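Local coordinates for cytosol aminopeptidase (Staphylococcus aureus subsp. aureus, PDB 3KZW), which probably removes amino-terminal residues, leucine among them, from peptides as a metal-dependent cytosol aminopeptidase, at residues E245-L250 and P261-I266; V330-C335 and V376-Q381; S443-H446 and D451-N454. All coordinates share one frame; numbering follows the deposited sequence.

Contact 1: E245-L250 and P261-I266; sequences EGFGLL and PRLVTI
The Phe247 ring meets Leu263 through its far rim: CZ lies 3.7 Å from CD2 of Leu263, approached obliquely, and the two side chains cross at about a right angle. In the plane of the same ring, at its edge, sits OE1 of Glu245, where the slightly positive ring hydrogens would favour a carboxylate oxygen. The setting is helix-on-sheet packing in the catalytic domain. Gly246 ends helix 239-244 in a Schellman motif; at a phi of 89° a CB would press on the carbonyl oxygen of Glu245, which suits glycine. Phe247 takes the N-cap position of helix 248-254, whose first turn faces strand 262-269. Asp374 of helix 368-380 accepts a hydrogen bond from the N of Leu250, holding that turn in place. Branched, apolar Leu250 fills two roles. With CG anti to the backbone N (chi1 178°), it sends CD1 to Pro261 CB at 3.9 Å and CD2 to Leu263 CD1 at 4.1 Å. Pro261, compact and rigid, slides past Leu250 just before the strand begins. The side chain of Arg262 leaves the backbone away from the helix, and NH1 donates to Pro261 O over 3.1 Å, from above the carbonyl plane.

Contact 2: V330-C335 and V376-Q381; sequences VGVLAC and VFYANQ
Val332 reaches from strand 328-338 to helix 368-380 and carries this contact, meeting Tyr378 and Ala379. Its CB is directed at the helix, and from there the two methyls divide the work. CG1, placed anti to the backbone N (chi1 -176°), comes to the edge of the Tyr378 ring, near the ring plane, 3.8 Å from CD2. CG2 lies beside the backbone N and meets the CB of Ala379 at 3.9 Å, with Tyr378 CD2 almost as close at 4.0 Å. The tyrosine ring edge thus rests against both prongs of the valine. A beta-branched residue suits this place: it favours the extended backbone and offers two short apolar arms to neighbouring helix residues. The small side chain of Ala379 lets the helix come close, the Val332 and Ala379 CA atoms being 6.5 Å apart.

Tyr378 has a double character. Its ring carbons belong to the apolar layer, while its hydroxyl is hydrogen-bonded to the hydroxyl of Tyr382, just beyond the helix, so a polar group can end in this largely buried region with a partner. No hydrogen bond joins the two segments themselves; the contact is purely apolar.

Strand 328-338 runs inside the large mixed sheet of the catalytic domain, antiparallel to strand 262-269 and parallel to strand 278-285. Helix 368-380 packs against the face bearing Val332 and Ala334, whereas Leu333 and Cys335, alternating with them, turn to helix 216-226, giving the layered helix-sheet-helix arrangement of an alpha/beta domain.

Contact 3: S443-H446 and D451-N454; sequences SIKH and DLVN
Ile444 and Val453 are joined by the one hydrogen bond of this contact, in which Val453 N donates to Ile444 O over 2.9 Å with an N-H...O angle of 165°. The donor is tilted 27° from the carbonyl plane. The same oxygen receives a CA-H...O contact from Leu452, its CA 3.3 Å away, so a backbone N-H and a weaker C-H donor share one acceptor.

Around this polar centre the side chains pack. Ile444 and Leu452 lie side by side and point the same way, with CD1 of the isoleucine 3.9 Å from CD2 of the leucine. That same CD2 also meets Lys445 CG at 3.9 Å, where the aliphatic part of the lysine crosses the leucine; a long side chain suits this exposed spot because its stem can pack while its amine extends onward. On the other side of the strand Val453 sets CG1 between its backbone N and carbonyl carbon (chi1 70°), which brings that methyl 3.6 Å from His446 O.

The chain is shaped for this by a type I beta turn from Ser443 to His446, closed by His446 N to Ser443 O. One face of the His446 ring lies over Ser443 CA, offset toward the rim. Farther out, Asn454 fixes the strand's end by bonding Met362 N through OD1 and the carbonyls of Asn363 and Ala366 through ND2, while Asp451 OD2 hydrogen-bonds Ser167 OG of the second subunit.

The turn begins on Ser443, the last residue of helix 438-443. Strand 452-453 is an outer strand of a small three-stranded sheet within this chain, parallel to strand 358-360, and Phe464 of helix 461-470 packs against both Ile444 and Val453.

How the contacts relate
Contacts 1 and 2 adjoin on one sheet, their centres about 8 Å apart. Strands 262-269 and 328-338 pair antiparallel between them: Ile266 O lies 2.6 Å from Gly331 N and Arg262 N 2.8 Å from Cys335 O, both probable hydrogen bonds. Leu263 serves both, since it also touches Val332 and Tyr378. Contact 3 stands apart, its centre about 22 Å from each of the others, with nearest atoms about 7 Å from contact 1 and about 10 Å from contact 2. A bound sodium ion lies about 12 Å from the Ala379 side chain, and one about 9 Å from that of Ile444. All three contacts belong to the catalytic domain.

Contact 1: E245-L250 and P261-I266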
# COMPACT_ATOMS: atom_id res chain seq x y z
N GLU A 245 -7.07 25.37 -34.88
CA GLU A 245 -8.52 25.19 -34.97
C GLU A 245 -9.17 25.05 -33.59
O GLU A 245 -10.39 24.96 -33.48
CB GLU A 245 -8.88 24.01 -35.87
CG GLU A 245 -8.71 24.30 -37.36
CD GLU A 245 -9.17 23.16 -38.26
OE1 GLU A 245 -9.81 22.21 -37.76
OE2 GLU A 245 -8.90 23.23 -39.48
N GLY A 246 -8.35 25.03 -32.55
CA GLY A 246 -8.83 25.10 -31.17
C GLY A 246 -9.17 23.78 -30.50
O GLY A 246 -10.01 23.75 -29.60
N PHE A 247 -8.53 22.70 -30.94
CA PHE A 247 -8.68 21.38 -30.30
C PHE A 247 -7.85 21.32 -29.02
O PHE A 247 -6.91 20.53 -28.91
CB PHE A 247 -8.28 20.26 -31.26
CG PHE A 247 -9.29 19.98 -32.33
CD1 PHE A 247 -9.33 20.73 -33.50
CD2 PHE A 247 -10.20 18.94 -32.17
CE1 PHE A 247 -10.26 20.46 -34.50
CE2 PHE A 247 -11.14 18.66 -33.16
CZ PHE A 247 -11.17 19.42 -34.32
N GLY A 248 -8.22 22.16 -28.05
CA GLY A 248 -7.43 22.37 -26.83
C GLY A 248 -7.20 21.15 -25.96
O GLY A 248 -6.10 20.97 -25.43
N LEU A 249 -8.23 20.32 -25.80
CA LEU A 249 -8.14 19.14 -24.95
C LEU A 249 -7.27 18.05 -25.58
O LEU A 249 -6.46 17.42 -24.89
CB LEU A 249 -9.53 18.60 -24.61
CG LEU A 249 -10.50 19.51 -23.85
CD1 LEU A 249 -11.78 18.76 -23.54
CD2 LEU A 249 -9.89 20.06 -22.56
N LEU A 250 -7.45 17.82 -26.88
CA LEU A 250 -6.63 16.87 -27.62
C LEU A 250 -5.16 17.29 -27.64
O LEU A 250 -4.26 16.46 -27.55
CB LEU A 250 -7.17 16.68 -29.05
CG LEU A 250 -6.44 15.75 -30.03
CD1 LEU A 250 -6.25 14.34 -29.48
CD2 LEU A 250 -7.19 15.70 -31.35
N PRO A 261 -0.35 14.53 -31.40
CA PRO A 261 -1.70 14.02 -31.69
C PRO A 261 -2.18 14.25 -33.12
O PRO A 261 -1.63 15.09 -33.85
CB PRO A 261 -2.58 14.79 -30.70
CG PRO A 261 -1.81 15.99 -30.34
CD PRO A 261 -0.39 15.54 -30.33
N ARG A 262 -3.20 13.49 -33.52
CA ARG A 262 -3.83 13.62 -34.83
C ARG A 262 -5.34 13.50 -34.67
O ARG A 262 -5.83 12.83 -33.75
CB ARG A 262 -3.34 12.53 -35.79
CG ARG A 262 -1.86 12.58 -36.15
CD ARG A 262 -1.56 13.71 -37.12
NE ARG A 262 -0.19 13.64 -37.63
CZ ARG A 262 0.87 14.19 -37.04
NH1 ARG A 262 0.74 14.86 -35.90
NH2 ARG A 262 2.06 14.07 -37.59
N LEU A 263 -6.09 14.15 -35.57
CA LEU A 263 -7.52 13.91 -35.68
C LEU A 263 -7.84 13.34 -37.05
O LEU A 263 -7.51 13.95 -38.08
CB LEU A 263 -8.33 15.19 -35.44
CG LEU A 263 -9.85 14.97 -35.31
CD1 LEU A 263 -10.25 14.74 -33.86
CD2 LEU A 263 -10.61 16.13 -35.89
N VAL A 264 -8.46 12.17 -37.07
CA VAL A 264 -8.78 11.47 -38.31
C VAL A 264 -10.28 11.50 -38.56
O VAL A 264 -11.07 11.05 -37.73
CB VAL A 264 -8.26 10.01 -38.31
CG1 VAL A 264 -8.51 9.34 -39.65
CG2 VAL A 264 -6.78 9.97 -37.96
N THR A 265 -10.68 12.06 -39.71
CA THR A 265 -12.08 12.08 -40.12
C THR A 265 -12.28 11.08 -41.26
O THR A 265 -11.58 11.13 -42.27
CB THR A 265 -12.53 13.49 -40.57
OG1 THR A 265 -12.11 14.46 -39.60
CG2 THR A 265 -14.03 13.56 -40.72
N ILE A 266 -13.24 10.18 -41.07
CA ILE A 266 -13.55 9.14 -42.05
C ILE A 266 -15.00 9.27 -42.49
O ILE A 266 -15.91 9.15 -41.68
CB ILE A 266 -13.31 7.73 -41.45
CG1 ILE A 266 -11.87 7.57 -40.96
CG2 ILE A 266 -13.64 6.65 -42.47
CD1 ILE A 266 -11.67 6.40 -40.02

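Contact 2: V330-C335 and V376-Q381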
# COMPACT_ATOMS: atom_id res chain seq x y z
N VAL A 330 -20.03 9.15 -40.58
CA VAL A 330 -18.86 9.98 -40.33
C VAL A 330 -18.13 9.46 -39.10
O VAL A 330 -18.71 9.34 -38.02
CB VAL A 330 -19.21 11.50 -40.22
CG1 VAL A 330 -20.19 11.79 -39.08
CG2 VAL A 330 -17.94 12.33 -40.08
N GLY A 331 -16.86 9.11 -39.27
CA GLY A 331 -16.04 8.58 -38.19
C GLY A 331 -15.02 9.60 -37.75
O GLY A 331 -14.30 10.16 -38.58
N VAL A 332 -14.96 9.86 -36.44
CA VAL A 332 -13.99 10.80 -35.88
C VAL A 332 -13.10 10.08 -34.88
O VAL A 332 -13.59 9.48 -33.91
CB VAL A 332 -14.68 12.01 -35.20
CG1 VAL A 332 -13.65 13.02 -34.71
CG2 VAL A 332 -15.67 12.69 -36.16
N LEU A 333 -11.79 10.14 -35.12
CA LEU A 333 -10.82 9.49 -34.25
C LEU A 333 -9.89 10.52 -33.62
O LEU A 333 -9.22 11.28 -34.32
CB LEU A 333 -10.01 8.45 -35.02
CG LEU A 333 -10.76 7.46 -35.92
CD1 LEU A 333 -9.77 6.60 -36.67
CD2 LEU A 333 -11.74 6.60 -35.14
N ALA A 334 -9.87 10.55 -32.29
CA ALA A 334 -8.97 11.42 -31.54
C ALA A 334 -7.75 10.61 -31.12
O ALA A 334 -7.83 9.80 -30.20
CB ALA A 334 -9.67 12.01 -30.33
N CYS A 335 -6.63 10.84 -31.81
CA CYS A 335 -5.41 10.06 -31.59
C CYS A 335 -4.34 10.87 -30.88
O CYS A 335 -4.04 11.99 -31.28
CB CYS A 335 -4.87 9.55 -32.92
SG CYS A 335 -6.09 8.69 -33.93
N VAL A 376 -16.25 14.54 -29.99
CA VAL A 376 -17.71 14.53 -29.98
C VAL A 376 -18.27 15.88 -30.44
O VAL A 376 -19.19 15.92 -31.26
CB VAL A 376 -18.29 14.13 -28.59
CG1 VAL A 376 -19.77 14.49 -28.48
CG2 VAL A 376 -18.11 12.64 -28.35
N PHE A 377 -17.69 16.97 -29.93
CA PHE A 377 -18.11 18.31 -30.33
C PHE A 377 -17.88 18.54 -31.82
O PHE A 377 -18.72 19.14 -32.49
CB PHE A 377 -17.39 19.38 -29.49
CG PHE A 377 -17.95 20.77 -29.69
CD1 PHE A 377 -19.10 21.17 -29.01
CD2 PHE A 377 -17.34 21.66 -30.56
CE1 PHE A 377 -19.62 22.45 -29.20
CE2 PHE A 377 -17.86 22.94 -30.76
CZ PHE A 377 -19.00 23.34 -30.07
N TYR A 378 -16.74 18.06 -32.32
CA TYR A 378 -16.43 18.14 -33.74
C TYR A 378 -17.38 17.30 -34.58
O TYR A 378 -17.80 17.72 -35.66
CB TYR A 378 -14.97 17.73 -34.00
CG TYR A 378 -14.59 17.70 -35.46
CD1 TYR A 378 -14.37 18.88 -36.17
CD2 TYR A 378 -14.44 16.49 -36.14
CE1 TYR A 378 -14.01 18.86 -37.52
CE2 TYR A 378 -14.08 16.46 -37.48
CZ TYR A 378 -13.87 17.65 -38.16
OH TYR A 378 -13.52 17.62 -39.49
N ALA A 379 -17.73 16.11 -34.09
CA ALA A 379 -18.65 15.22 -34.79
C ALA A 379 -20.04 15.83 -34.93
O ALA A 379 -20.72 15.63 -35.94
CB ALA A 379 -18.73 13.87 -34.08
N ASN A 380 -20.45 16.59 -33.91
CA ASN A 380 -21.78 17.21 -33.87
C ASN A 380 -21.95 18.34 -34.88
O ASN A 380 -23.08 18.71 -35.21
CB ASN A 380 -22.08 17.70 -32.45
CG ASN A 380 -23.56 17.68 -32.12
OD1 ASN A 380 -24.33 16.90 -32.69
ND2 ASN A 380 -23.97 18.53 -31.19
N GLN A 381 -20.84 18.88 -35.37
CA GLN A 381 -20.84 19.91 -36.42
C GLN A 381 -21.44 19.36 -37.71
O GLN A 381 -22.03 20.11 -38.49
CB GLN A 381 -19.42 20.40 -36.69
CG GLN A 381 -18.61 20.78 -35.46
CD GLN A 381 -18.70 22.25 -35.12
OE1 GLN A 381 -19.80 22.81 -34.99
NE2 GLN A 381 -17.54 22.88 -34.96

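Contact 3: S443-H446 and D451-N454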
# COMPACT_ATOMS: atom_id res chain seq x y z
N SER A 443 -22.03 17.16 -11.09
CA SER A 443 -20.69 16.98 -10.53
C SER A 443 -19.55 17.22 -11.52
O SER A 443 -18.41 17.47 -11.11
CB SER A 443 -20.54 15.62 -9.84
OG SER A 443 -20.61 14.57 -10.79
N ILE A 444 -19.85 17.16 -12.82
CA ILE A 444 -18.85 17.49 -13.85
C ILE A 444 -18.55 18.99 -13.86
O ILE A 444 -17.58 19.43 -14.47
CB ILE A 444 -19.24 17.00 -15.27
CG1 ILE A 444 -20.57 17.62 -15.73
CG2 ILE A 444 -19.27 15.47 -15.33
CD1 ILE A 444 -20.81 17.54 -17.23
N LYS A 445 -19.39 19.75 -13.17
CA LYS A 445 -19.24 21.20 -13.08
C LYS A 445 -18.63 21.65 -11.75
O LYS A 445 -18.47 22.85 -11.50
CB LYS A 445 -20.60 21.89 -13.29
CG LYS A 445 -21.22 21.64 -14.67
CD LYS A 445 -22.68 22.09 -14.74
CE LYS A 445 -22.80 23.60 -14.91
NZ LYS A 445 -24.23 24.03 -15.02
N HIS A 446 -18.27 20.68 -10.90
CA HIS A 446 -17.70 20.97 -9.58
C HIS A 446 -16.21 21.34 -9.65
O HIS A 446 -15.34 20.59 -9.19
CB HIS A 446 -17.92 19.81 -8.60
CG HIS A 446 -19.34 19.65 -8.15
ND1 HIS A 446 -19.83 18.47 -7.64
CD2 HIS A 446 -20.38 20.52 -8.14
CE1 HIS A 446 -21.11 18.62 -7.33
NE2 HIS A 446 -21.46 19.86 -7.62
N ASP A 451 -15.10 25.89 -15.97
CA ASP A 451 -16.48 25.49 -16.26
C ASP A 451 -16.71 24.03 -15.92
O ASP A 451 -17.77 23.67 -15.39
CB ASP A 451 -16.83 25.73 -17.73
CG ASP A 451 -16.80 27.20 -18.12
OD1 ASP A 451 -17.31 28.03 -17.35
OD2 ASP A 451 -16.28 27.52 -19.21
N LEU A 452 -15.72 23.19 -16.23
CA LEU A 452 -15.82 21.75 -16.02
C LEU A 452 -14.57 21.17 -15.35
O LEU A 452 -13.49 21.77 -15.39
CB LEU A 452 -16.07 21.02 -17.35
CG LEU A 452 -17.34 21.35 -18.14
CD1 LEU A 452 -17.21 20.87 -19.57
CD2 LEU A 452 -18.59 20.76 -17.48
N VAL A 453 -14.75 20.02 -14.71
CA VAL A 453 -13.65 19.26 -14.11
C VAL A 453 -13.68 17.84 -14.68
O VAL A 453 -14.76 17.30 -14.96
CB VAL A 453 -13.70 19.29 -12.55
CG1 VAL A 453 -14.87 18.47 -12.01
CG2 VAL A 453 -12.38 18.83 -11.95
N ASN A 454 -12.50 17.23 -14.87
CA ASN A 454 -12.42 15.94 -15.55
C ASN A 454 -12.40 14.72 -14.62
O ASN A 454 -12.35 13.58 -15.08
CB ASN A 454 -11.24 15.90 -16.53
CG ASN A 454 -9.92 15.52 -15.87
OD1 ASN A 454 -9.60 15.98 -14.77
ND2 ASN A 454 -9.14 14.68 -16.54